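Local coordinates for protein beta-lactamase (Klebsiella pneumoniae 700603, PDB 6XJ3) that probably hydrolyses beta-lactam antibiotics to substituted beta-amino acids, as a class D (oxacillin-hydrolysing) serine beta-lactamase, and so confers antibiotic resistance, at residues V28-Q33 against G211-A216. Numbering follows the deposited sequence.
Sequences VADERQ and GSVFFA. With CA (calcium ion), chain G.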
loop_
_atom_site.group_PDB
_atom_site.type_symbol
_atom_site.label_atom_id
_atom_site.label_comp_id
_atom_site.label_asym_id
_atom_site.label_seq_id
_atom_site.Cartn_x
_atom_site.Cartn_y
_atom_site.Cartn_z
ATOM N N VAL A 28 10.187 -7.446 -5.787
ATOM C CA VAL A 28 9.822 -8.584 -4.950
ATOM C C VAL A 28 11.018 -8.904 -4.067
ATOM O O VAL A 28 12.112 -9.175 -4.579
ATOM C CB VAL A 28 9.424 -9.806 -5.793
ATOM C CG1 VAL A 28 9.233 -11.032 -4.906
ATOM C CG2 VAL A 28 8.168 -9.510 -6.610
ATOM N N ALA A 29 10.829 -8.839 -2.747
ATOM C CA ALA A 29 11.870 -9.208 -1.790
ATOM C C ALA A 29 11.458 -10.501 -1.099
ATOM O O ALA A 29 10.556 -10.497 -0.253
ATOM C CB ALA A 29 12.107 -8.102 -0.763
ATOM N N ASP A 30 12.140 -11.594 -1.433
ATOM C CA ASP A 30 11.801 -12.929 -0.950
ATOM C C ASP A 30 12.701 -13.256 0.236
ATOM O O ASP A 30 13.891 -13.529 0.060
ATOM C CB ASP A 30 11.980 -13.951 -2.071
ATOM C CG ASP A 30 11.424 -15.317 -1.727
ATOM O OD1 ASP A 30 11.203 -15.608 -0.529
ATOM O OD2 ASP A 30 11.206 -16.104 -2.675
ATOM N N GLU A 31 12.141 -13.243 1.441
ATOM C CA GLU A 31 12.911 -13.600 2.627
ATOM C C GLU A 31 12.796 -15.079 3.005
ATOM O O GLU A 31 13.213 -15.459 4.102
ATOM C CB GLU A 31 12.492 -12.721 3.810
ATOM C CG GLU A 31 12.738 -11.238 3.581
ATOM C CD GLU A 31 12.483 -10.394 4.819
ATOM O OE1 GLU A 31 12.116 -10.951 5.875
ATOM O OE2 GLU A 31 12.647 -9.162 4.731
ATOM N N ARG A 32 12.250 -15.923 2.139
ATOM C CA ARG A 32 12.268 -17.354 2.421
ATOM C C ARG A 32 13.696 -17.877 2.256
ATOM O O ARG A 32 14.421 -17.459 1.349
ATOM C CB ARG A 32 11.282 -18.091 1.504
ATOM C CG ARG A 32 9.797 -17.683 1.699
ATOM C CD ARG A 32 8.884 -18.252 0.608
ATOM N NE ARG A 32 9.321 -17.855 -0.734
ATOM C CZ ARG A 32 8.792 -18.318 -1.862
ATOM N NH1 ARG A 32 7.800 -19.203 -1.819
ATOM N NH2 ARG A 32 9.263 -17.909 -3.032
ATOM N N GLN A 33 14.117 -18.762 3.157
ATOM C CA GLN A 33 15.529 -19.223 3.226
ATOM C C GLN A 33 16.396 -17.979 3.476
ATOM O O GLN A 33 15.978 -17.077 4.212
ATOM C CB GLN A 33 15.899 -20.042 1.989
ATOM C CG GLN A 33 14.907 -21.168 1.650
ATOM C CD GLN A 33 14.863 -22.272 2.705
ATOM O OE1 GLN A 33 15.706 -22.330 3.604
ATOM N NE2 GLN A 33 13.877 -23.159 2.590
ATOM N N GLY A 211 9.354 -17.739 5.855
ATOM C CA GLY A 211 9.658 -16.335 5.618
ATOM C C GLY A 211 8.581 -15.575 4.858
ATOM O O GLY A 211 7.554 -16.152 4.489
ATOM N N SER A 212 8.803 -14.289 4.604
ATOM C CA SER A 212 7.814 -13.435 3.957
ATOM C C SER A 212 8.313 -12.932 2.609
ATOM O O SER A 212 9.509 -12.676 2.421
ATOM C CB SER A 212 7.452 -12.250 4.852
ATOM O OG SER A 212 6.778 -12.707 6.019
ATOM N N VAL A 213 7.375 -12.778 1.677
ATOM C CA VAL A 213 7.649 -12.306 0.323
ATOM C C VAL A 213 6.955 -10.963 0.153
ATOM O O VAL A 213 5.721 -10.901 0.107
ATOM C CB VAL A 213 7.170 -13.304 -0.739
ATOM C CG1 VAL A 213 7.647 -12.870 -2.137
ATOM C CG2 VAL A 213 7.659 -14.716 -0.394
ATOM N N PHE A 214 7.752 -9.894 0.046
ATOM C CA PHE A 214 7.260 -8.532 -0.106
ATOM C C PHE A 214 7.159 -8.181 -1.581
ATOM O O PHE A 214 8.009 -8.580 -2.382
ATOM C CB PHE A 214 8.197 -7.533 0.582
ATOM C CG PHE A 214 8.323 -7.734 2.063
ATOM C CD1 PHE A 214 9.171 -8.708 2.577
ATOM C CD2 PHE A 214 7.606 -6.939 2.943
ATOM C CE1 PHE A 214 9.290 -8.896 3.948
ATOM C CE2 PHE A 214 7.715 -7.119 4.314
ATOM C CZ PHE A 214 8.557 -8.104 4.818
ATOM N N PHE A 215 6.135 -7.409 -1.934
ATOM C CA PHE A 215 5.974 -6.971 -3.310
ATOM C C PHE A 215 5.516 -5.524 -3.333
ATOM O O PHE A 215 4.779 -5.070 -2.457
ATOM C CB PHE A 215 4.976 -7.836 -4.094
ATOM C CG PHE A 215 3.599 -7.876 -3.494
ATOM C CD1 PHE A 215 3.268 -8.842 -2.557
ATOM C CD2 PHE A 215 2.633 -6.956 -3.878
ATOM C CE1 PHE A 215 2.003 -8.894 -2.001
ATOM C CE2 PHE A 215 1.354 -6.994 -3.324
ATOM C CZ PHE A 215 1.040 -7.968 -2.391
ATOM N N ALA A 216 5.976 -4.801 -4.346
ATOM C CA ALA A 216 5.457 -3.471 -4.632
ATOM C C ALA A 216 5.415 -3.337 -6.147
ATOM O O ALA A 216 6.461 -3.377 -6.804
ATOM C CB ALA A 216 6.306 -2.383 -3.978
HETATM CA CA CA G . 15.033 -15.627 5.602
HETATM O O HOH W 1 10.802 -13.290 6.470
HETATM O O HOH W 2 16.177 -14.186 3.806
HETATM O O HOH W 3 14.909 -13.412 6.957
HETATM O O HOH W 4 12.982 -16.463 6.882
#
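A29 and F214 form a hydrogen-bonded pair between the antiparallel strands 24-30 and 211-220 of the central beta-sheet, A29 N to F214 O and F214 N to A29 O, both 2.9 Å. Two residues on, past the non-hydrogen-bonded pair D30 and V213, E31 N bonds to S212 O as strand 24-30 gives way to a turn. Water 1 adds a bridge, donating to E31 OE1 and accepting from S212 N. Apolar contacts form on both faces: V28 CG1 meets V213 CG1 at 3.7 Å on one, and on the other A29 CB lies against F214 CB, while I154 and R158 of helix 150-161 touch the F214 side chain. The E31 chain, extended beyond CG, carries its carboxylate to F214 CE1, 3.5 Å from OE2, the two planes 49° apart; salt bridges join OE1 to R162 and OE2 to R158. R32 grips the D30 carboxylate side-on, NE on OD1 and NH2 on OD2 (2.7 Å), and OD1 also takes R32 N, closing an Asx turn. V213 CG1 stands anti to the backbone N (chi1 -172°), which leaves CG2 over one face of the R32 guanidinium, 3.6 Å from NE. The calcium ion is bound by E31 O (2.4 Å), Q33 O and waters 2, 3 and 4. Metal coordination therefore uses main-chain carbonyls, and the three N-H bonds to D30 probably help hold the turn that presents them.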